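Local coordinates for CLIP-associating protein (Drosophila melanogaster, PDB 4G3A) that tracks microtubule plus ends, stabilises dynamic microtubules and is required for spindle formation and kinetochore attachment, seen here as its N-terminal TOG-like domain, at residues Lys5-Pro17 and Val25-Asp37. Residues are numbered along the deposited sequence; the frame is centred on the assembly and turned at random.
Sequences KPSDLDGFIQQMP and VQLAEDLVTFLSD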
ATOM      1  N   LYS A   5       7.728  28.287  -7.943  1.00 85.34           N
ATOM      2  CA  LYS A   5       8.980  28.949  -8.287  1.00 79.74           C
ATOM      3  C   LYS A   5       9.964  28.035  -9.024  1.00 80.98           C
ATOM      4  O   LYS A   5      10.298  28.299 -10.179  1.00 84.12           O
ATOM      5  CB  LYS A   5       9.648  29.549  -7.044  1.00 77.44           C
ATOM      6  CG  LYS A   5       8.998  30.820  -6.535  1.00 86.07           C
ATOM      7  CD  LYS A   5       9.820  31.456  -5.429  1.00 85.59           C
ATOM      8  CE  LYS A   5      10.134  30.448  -4.344  1.00 84.56           C
ATOM      9  NZ  LYS A   5      10.452  31.103  -3.047  1.00 85.25           N
ATOM     10  N   PRO A   6      10.420  26.950  -8.361  1.00 72.40           N
ATOM     11  CA  PRO A   6      11.572  26.162  -8.828  1.00 61.32           C
ATOM     12  C   PRO A   6      11.461  25.695 -10.279  1.00 58.07           C
ATOM     13  O   PRO A   6      10.366  25.407 -10.753  1.00 59.59           O
ATOM     14  CB  PRO A   6      11.586  24.962  -7.874  1.00 60.01           C
ATOM     15  CG  PRO A   6      10.890  25.446  -6.653  1.00 64.97           C
ATOM     16  CD  PRO A   6       9.826  26.374  -7.142  1.00 68.55           C
ATOM     17  N   SER A   7      12.594  25.615 -10.969  1.00 63.30           N
ATOM     18  CA  SER A   7      12.610  25.293 -12.394  1.00 61.10           C
ATOM     19  C   SER A   7      13.156  23.893 -12.651  1.00 55.69           C
ATOM     20  O   SER A   7      12.913  23.295 -13.710  1.00 49.80           O
ATOM     21  CB  SER A   7      13.434  26.331 -13.162  1.00 61.02           C
ATOM     22  OG  SER A   7      14.717  26.491 -12.581  1.00 53.83           O
ATOM     23  N   ASP A   8      13.896  23.364 -11.683  1.00 52.20           N
ATOM     24  CA  ASP A   8      14.379  21.989 -11.790  1.00 54.36           C
ATOM     25  C   ASP A   8      14.461  21.303 -10.432  1.00 48.18           C
ATOM     26  O   ASP A   8      14.220  21.922  -9.392  1.00 48.20           O
ATOM     27  CB  ASP A   8      15.735  21.943 -12.492  1.00 56.58           C
ATOM     28  CG  ASP A   8      16.786  22.742 -11.767  1.00 56.24           C
ATOM     29  OD1 ASP A   8      17.873  22.951 -12.343  1.00 65.58           O
ATOM     30  OD2 ASP A   8      16.521  23.167 -10.625  1.00 51.43           O
ATOM     31  N   LEU A   9      14.806  20.022 -10.448  1.00 46.65           N
ATOM     32  CA  LEU A   9      14.873  19.251  -9.211  1.00 56.05           C
ATOM     33  C   LEU A   9      15.790  19.880  -8.158  1.00 53.45           C
ATOM     34  O   LEU A   9      15.417  19.996  -6.990  1.00 48.24           O
ATOM     35  CB  LEU A   9      15.308  17.817  -9.504  1.00 56.62           C
ATOM     36  CG  LEU A   9      14.215  16.752  -9.494  1.00 59.68           C
ATOM     37  CD1 LEU A   9      14.418  15.861  -8.295  1.00 71.38           C
ATOM     38  CD2 LEU A   9      12.827  17.373  -9.469  1.00 53.84           C
ATOM     39  N   ASP A  10      16.982  20.299  -8.574  1.00 49.56           N
ATOM     40  CA  ASP A  10      17.931  20.899  -7.644  1.00 46.23           C
ATOM     41  C   ASP A  10      17.319  22.106  -6.941  1.00 53.18           C
ATOM     42  O   ASP A  10      17.525  22.311  -5.744  1.00 47.41           O
ATOM     43  CB  ASP A  10      19.224  21.288  -8.365  1.00 67.59           C
ATOM     44  CG  ASP A  10      20.141  20.099  -8.589  1.00 70.02           C
ATOM     45  OD1 ASP A  10      20.252  19.259  -7.669  1.00 74.69           O
ATOM     46  OD2 ASP A  10      20.751  20.008  -9.675  1.00 69.17           O
ATOM     47  N   GLY A  11      16.555  22.894  -7.692  1.00 53.50           N
ATOM     48  CA  GLY A  11      15.834  24.023  -7.133  1.00 50.12           C
ATOM     49  C   GLY A  11      14.863  23.623  -6.032  1.00 50.99           C
ATOM     50  O   GLY A  11      14.810  24.269  -4.985  1.00 53.33           O
ATOM     51  N   PHE A  12      14.082  22.568  -6.264  1.00 48.89           N
ATOM     52  CA  PHE A  12      13.168  22.078  -5.240  1.00 49.21           C
ATOM     53  C   PHE A  12      13.949  21.616  -4.013  1.00 50.84           C
ATOM     54  O   PHE A  12      13.636  21.991  -2.887  1.00 51.58           O
ATOM     55  CB  PHE A  12      12.307  20.920  -5.769  1.00 56.07           C
ATOM     56  CG  PHE A  12      11.142  21.363  -6.612  1.00 56.86           C
ATOM     57  CD1 PHE A  12       9.996  21.872  -6.021  1.00 53.81           C
ATOM     58  CD2 PHE A  12      11.189  21.260  -7.995  1.00 56.33           C
ATOM     59  CE1 PHE A  12       8.922  22.282  -6.794  1.00 57.58           C
ATOM     60  CE2 PHE A  12      10.119  21.665  -8.774  1.00 56.72           C
ATOM     61  CZ  PHE A  12       8.985  22.179  -8.173  1.00 59.90           C
ATOM     62  N   ILE A  13      14.967  20.793  -4.243  1.00 48.10           N
ATOM     63  CA  ILE A  13      15.764  20.231  -3.158  1.00 54.66           C
ATOM     64  C   ILE A  13      16.340  21.324  -2.250  1.00 62.27           C
ATOM     65  O   ILE A  13      16.282  21.222  -1.027  1.00 67.72           O
ATOM     66  CB  ILE A  13      16.912  19.368  -3.709  1.00 56.11           C
ATOM     67  CG1 ILE A  13      16.355  18.139  -4.435  1.00 57.34           C
ATOM     68  CG2 ILE A  13      17.859  18.963  -2.588  1.00 61.32           C
ATOM     69  CD1 ILE A  13      17.315  17.534  -5.444  1.00 53.73           C
ATOM     70  N   GLN A  14      16.888  22.371  -2.854  1.00 61.13           N
ATOM     71  CA  GLN A  14      17.520  23.438  -2.083  1.00 65.33           C
ATOM     72  C   GLN A  14      16.530  24.185  -1.190  1.00 64.54           C
ATOM     73  O   GLN A  14      16.843  24.527  -0.051  1.00 70.31           O
ATOM     74  CB  GLN A  14      18.247  24.410  -3.019  1.00 77.63           C
ATOM     75  CG  GLN A  14      19.411  23.771  -3.762  1.00 86.16           C
ATOM     76  CD  GLN A  14      19.768  24.499  -5.041  1.00 98.03           C
ATOM     77  OE1 GLN A  14      19.025  25.366  -5.506  1.00104.37           O
ATOM     78  NE2 GLN A  14      20.910  24.146  -5.624  1.00 98.76           N
ATOM     79  N   GLN A  15      15.327  24.411  -1.706  1.00 61.36           N
ATOM     80  CA  GLN A  15      14.354  25.261  -1.035  1.00 66.20           C
ATOM     81  C   GLN A  15      13.508  24.521  -0.005  1.00 74.54           C
ATOM     82  O   GLN A  15      12.826  25.148   0.807  1.00 77.16           O
ATOM     83  CB  GLN A  15      13.447  25.914  -2.073  1.00 75.41           C
ATOM     84  CG  GLN A  15      12.961  27.286  -1.679  1.00 88.31           C
ATOM     85  CD  GLN A  15      11.948  27.836  -2.659  1.00 97.48           C
ATOM     86  OE1 GLN A  15      12.092  27.683  -3.875  1.00 94.00           O
ATOM     87  NE2 GLN A  15      10.909  28.478  -2.133  1.00103.94           N
HETATM   88  N   MSE A  16      13.548  23.191  -0.045  1.00 73.59           N
HETATM   89  CA  MSE A  16      12.755  22.360   0.858  1.00 77.81           C
HETATM   90  C   MSE A  16      13.128  22.491   2.336  1.00 90.24           C
HETATM   91  O   MSE A  16      12.253  22.683   3.178  1.00 96.28           O
HETATM   92  CB  MSE A  16      12.799  20.885   0.423  1.00 66.87           C
HETATM   93  CG  MSE A  16      11.733  20.517  -0.595  1.00 57.21           C
HETATM   94 SE   MSE A  16      12.141  18.902  -1.616  1.00 66.75          SE
HETATM   95  CE  MSE A  16      11.288  17.526  -0.498  1.00 49.55           C
ATOM     96  N   PRO A  17      14.423  22.373   2.663  1.00 98.79           N
ATOM     97  CA  PRO A  17      14.803  22.415   4.078  1.00107.25           C
ATOM     98  C   PRO A  17      14.320  23.685   4.774  1.00117.26           C
ATOM     99  O   PRO A  17      13.570  23.599   5.746  1.00119.59           O
ATOM    100  CB  PRO A  17      16.333  22.385   4.029  1.00107.91           C
ATOM    101  CG  PRO A  17      16.649  21.698   2.745  1.00107.09           C
ATOM    102  CD  PRO A  17      15.582  22.134   1.787  1.00103.95           C
ATOM    103  N   VAL A  25       3.542  24.091   1.347  1.00111.56           N
ATOM    104  CA  VAL A  25       2.475  23.381   0.654  1.00110.43           C
ATOM    105  C   VAL A  25       2.485  23.683  -0.838  1.00113.76           C
ATOM    106  O   VAL A  25       2.211  22.808  -1.656  1.00102.05           O
ATOM    107  CB  VAL A  25       1.094  23.703   1.258  1.00111.20           C
ATOM    108  CG1 VAL A  25       1.206  23.858   2.770  1.00112.95           C
ATOM    109  CG2 VAL A  25       0.514  24.961   0.640  1.00108.96           C
ATOM    110  N   GLN A  26       2.814  24.923  -1.188  1.00 71.64           N
ATOM    111  CA  GLN A  26       2.903  25.303  -2.591  1.00 77.73           C
ATOM    112  C   GLN A  26       4.038  24.539  -3.262  1.00 65.15           C
ATOM    113  O   GLN A  26       3.908  24.044  -4.385  1.00 64.96           O
ATOM    114  CB  GLN A  26       3.110  26.813  -2.742  1.00 96.36           C
ATOM    115  CG  GLN A  26       1.835  27.553  -3.062  1.00110.14           C
ATOM    116  CD  GLN A  26       1.163  27.013  -4.314  1.00117.17           C
ATOM    117  OE1 GLN A  26      -0.042  26.769  -4.330  1.00122.08           O
ATOM    118  NE2 GLN A  26       1.946  26.824  -5.372  1.00116.94           N
ATOM    119  N   LEU A  27       5.163  24.472  -2.562  1.00 58.17           N
ATOM    120  CA  LEU A  27       6.315  23.705  -3.003  1.00 56.62           C
ATOM    121  C   LEU A  27       5.916  22.239  -3.243  1.00 56.67           C
ATOM    122  O   LEU A  27       6.244  21.650  -4.276  1.00 56.94           O
ATOM    123  CB  LEU A  27       7.404  23.803  -1.935  1.00 58.38           C
ATOM    124  CG  LEU A  27       8.872  23.718  -2.328  1.00 66.50           C
ATOM    125  CD1 LEU A  27       9.127  24.508  -3.603  1.00 63.10           C
ATOM    126  CD2 LEU A  27       9.736  24.253  -1.196  1.00 76.07           C
ATOM    127  N   ALA A  28       5.190  21.661  -2.291  1.00 53.00           N
ATOM    128  CA  ALA A  28       4.747  20.272  -2.418  1.00 52.90           C
ATOM    129  C   ALA A  28       3.873  20.085  -3.654  1.00 56.28           C
ATOM    130  O   ALA A  28       4.083  19.160  -4.435  1.00 50.62           O
ATOM    131  CB  ALA A  28       4.009  19.826  -1.169  1.00 41.54           C
ATOM    132  N   GLU A  29       2.903  20.974  -3.838  1.00 63.23           N
ATOM    133  CA  GLU A  29       1.998  20.868  -4.974  1.00 64.56           C
ATOM    134  C   GLU A  29       2.761  21.001  -6.287  1.00 56.08           C
ATOM    135  O   GLU A  29       2.512  20.266  -7.239  1.00 55.58           O
ATOM    136  CB  GLU A  29       0.896  21.926  -4.889  1.00 83.01           C
ATOM    137  CG  GLU A  29      -0.322  21.620  -5.750  1.00 97.36           C
ATOM    138  CD  GLU A  29      -1.258  22.808  -5.882  1.00112.10           C
ATOM    139  OE1 GLU A  29      -1.135  23.756  -5.076  1.00116.28           O
ATOM    140  OE2 GLU A  29      -2.113  22.794  -6.793  1.00116.71           O
ATOM    141  N   ASP A  30       3.701  21.939  -6.332  1.00 57.28           N
ATOM    142  CA  ASP A  30       4.460  22.181  -7.552  1.00 51.36           C
ATOM    143  C   ASP A  30       5.426  21.049  -7.864  1.00 51.06           C
ATOM    144  O   ASP A  30       5.593  20.676  -9.024  1.00 51.42           O
ATOM    145  CB  ASP A  30       5.207  23.508  -7.464  1.00 51.22           C
ATOM    146  CG  ASP A  30       4.272  24.697  -7.440  1.00 62.38           C
ATOM    147  OD1 ASP A  30       3.147  24.573  -7.977  1.00 66.42           O
ATOM    148  OD2 ASP A  30       4.662  25.751  -6.887  1.00 57.57           O
ATOM    149  N   LEU A  31       6.058  20.507  -6.827  1.00 53.32           N
ATOM    150  CA  LEU A  31       6.930  19.345  -6.984  1.00 50.14           C
ATOM    151  C   LEU A  31       6.172  18.222  -7.693  1.00 46.56           C
ATOM    152  O   LEU A  31       6.633  17.685  -8.702  1.00 44.59           O
ATOM    153  CB  LEU A  31       7.448  18.869  -5.620  1.00 60.30           C
ATOM    154  CG  LEU A  31       8.715  18.000  -5.539  1.00 58.76           C
ATOM    155  CD1 LEU A  31       8.823  17.308  -4.190  1.00 51.80           C
ATOM    156  CD2 LEU A  31       8.716  16.973  -6.606  1.00 56.34           C
ATOM    157  N   VAL A  32       5.004  17.870  -7.166  1.00 44.81           N
ATOM    158  CA  VAL A  32       4.187  16.831  -7.791  1.00 46.12           C
ATOM    159  C   VAL A  32       3.847  17.179  -9.249  1.00 46.52           C
ATOM    160  O   VAL A  32       4.009  16.358 -10.152  1.00 46.82           O
ATOM    161  CB  VAL A  32       2.900  16.556  -6.990  1.00 46.86           C
ATOM    162  CG1 VAL A  32       2.020  15.571  -7.737  1.00 43.97           C
ATOM    163  CG2 VAL A  32       3.242  16.023  -5.606  1.00 41.69           C
ATOM    164  N   THR A  33       3.395  18.408  -9.479  1.00 51.72           N
ATOM    165  CA  THR A  33       3.109  18.861 -10.835  1.00 53.23           C
ATOM    166  C   THR A  33       4.324  18.683 -11.737  1.00 49.26           C
ATOM    167  O   THR A  33       4.212  18.185 -12.857  1.00 51.13           O
ATOM    168  CB  THR A  33       2.690  20.334 -10.854  1.00 56.34           C
ATOM    169  OG1 THR A  33       1.430  20.476 -10.186  1.00 61.55           O
ATOM    170  CG2 THR A  33       2.562  20.832 -12.287  1.00 58.83           C
ATOM    171  N   PHE A  34       5.483  19.088 -11.238  1.00 46.43           N
ATOM    172  CA  PHE A  34       6.724  19.006 -11.997  1.00 38.81           C
ATOM    173  C   PHE A  34       7.031  17.569 -12.401  1.00 42.20           C
ATOM    174  O   PHE A  34       7.258  17.281 -13.573  1.00 46.64           O
ATOM    175  CB  PHE A  34       7.881  19.574 -11.168  1.00 42.09           C
ATOM    176  CG  PHE A  34       9.211  19.518 -11.864  1.00 45.06           C
ATOM    177  CD1 PHE A  34       9.667  20.602 -12.602  1.00 45.11           C
ATOM    178  CD2 PHE A  34      10.006  18.385 -11.781  1.00 48.00           C
ATOM    179  CE1 PHE A  34      10.894  20.558 -13.248  1.00 49.45           C
ATOM    180  CE2 PHE A  34      11.234  18.330 -12.424  1.00 45.55           C
ATOM    181  CZ  PHE A  34      11.681  19.423 -13.153  1.00 51.68           C
ATOM    182  N   LEU A  35       7.038  16.669 -11.418  1.00 42.21           N
ATOM    183  CA  LEU A  35       7.358  15.265 -11.655  1.00 40.33           C
ATOM    184  C   LEU A  35       6.311  14.565 -12.517  1.00 46.45           C
ATOM    185  O   LEU A  35       6.606  13.564 -13.176  1.00 44.63           O
ATOM    186  CB  LEU A  35       7.497  14.520 -10.321  1.00 37.25           C
ATOM    187  CG  LEU A  35       8.654  14.958  -9.420  1.00 42.04           C
ATOM    188  CD1 LEU A  35       8.618  14.186  -8.120  1.00 46.21           C
ATOM    189  CD2 LEU A  35       9.986  14.763 -10.113  1.00 39.35           C
ATOM    190  N   SER A  36       5.081  15.075 -12.501  1.00 41.63           N
ATOM    191  CA  SER A  36       3.999  14.438 -13.248  1.00 51.76           C
ATOM    192  C   SER A  36       4.137  14.641 -14.758  1.00 55.36           C
ATOM    193  O   SER A  36       3.706  13.805 -15.554  1.00 57.74           O
ATOM    194  CB  SER A  36       2.645  14.954 -12.767  1.00 54.64           C
ATOM    195  OG  SER A  36       2.429  14.593 -11.412  1.00 53.80           O
ATOM    196  N   ASP A  37       4.748  15.753 -15.143  1.00 51.09           N
ATOM    197  CA  ASP A  37       4.897  16.100 -16.551  1.00 55.18           C
ATOM    198  C   ASP A  37       6.139  15.421 -17.137  1.00 50.95           C
ATOM    199  O   ASP A  37       7.265  15.764 -16.786  1.00 41.68           O
ATOM    200  CB  ASP A  37       5.003  17.623 -16.680  1.00 63.00           C
ATOM    201  CG  ASP A  37       4.935  18.101 -18.119  1.00 66.75           C
ATOM    202  OD1 ASP A  37       5.092  17.269 -19.035  1.00 64.59           O
ATOM    203  OD2 ASP A  37       4.731  19.315 -18.330  1.00 73.20           O
TER
HETATM  204  O   HOH W   1       6.734  26.922  -5.250  1.00 53.53           O
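Phe12 enters a hole between Leu27, Asp30, Leu31 and Phe34, a knobs-into-holes contact that joins the first two helices of this TOG-like, HEAT-repeat domain. The axes of 9-17 and 25-36 come within 10.7 Å and run at 159°, the near-antiparallel geometry of a helical hairpin. The CB of Phe12 points toward 25-37, and its first torsion sets CG anti to the carbonyl carbon, beside the backbone N (chi1 -80°). Along one side of the ring, CD1 meets Leu27 CD1 at 3.7 Å; farther out, CE1 comes within 3.4 Å of Leu31 N, and CZ, the far end of the ring, also lies near Leu31 N and CA. Leu31 CA sits over the ring face, 4.0 Å from the centroid, a CH-pi contact. Pro6 CB covers the opposite face, 3.6 Å above the ring centre, and Asp30 CB lies in plane at the edge. On the other side, CE2 reaches Phe34 CG at 3.9 Å, and the two rings form an offset edge-to-face pair, Phe12 giving the edge, with planes at 62°. Cutting Phe12 back to an alanine is likely to leave Phe34 without its ring partner and open a gap between Pro6 and Leu31. Phe34 in turn takes Leu9 CD2 at 3.5 Å from its CE2, and Leu9 also touches Leu50 of helix 47-58, which carries the apolar layer on into the next helix. At the start of helix 9-17, Asp8 is the N-cap, its OD2 accepting from Gly11 N. No direct hydrogen bond links 5-17 to 25-37; polar linkage comes instead through a water that accepts from Lys5 N and donates to Asp30 OD2 at 2.9 Å from the water oxygen.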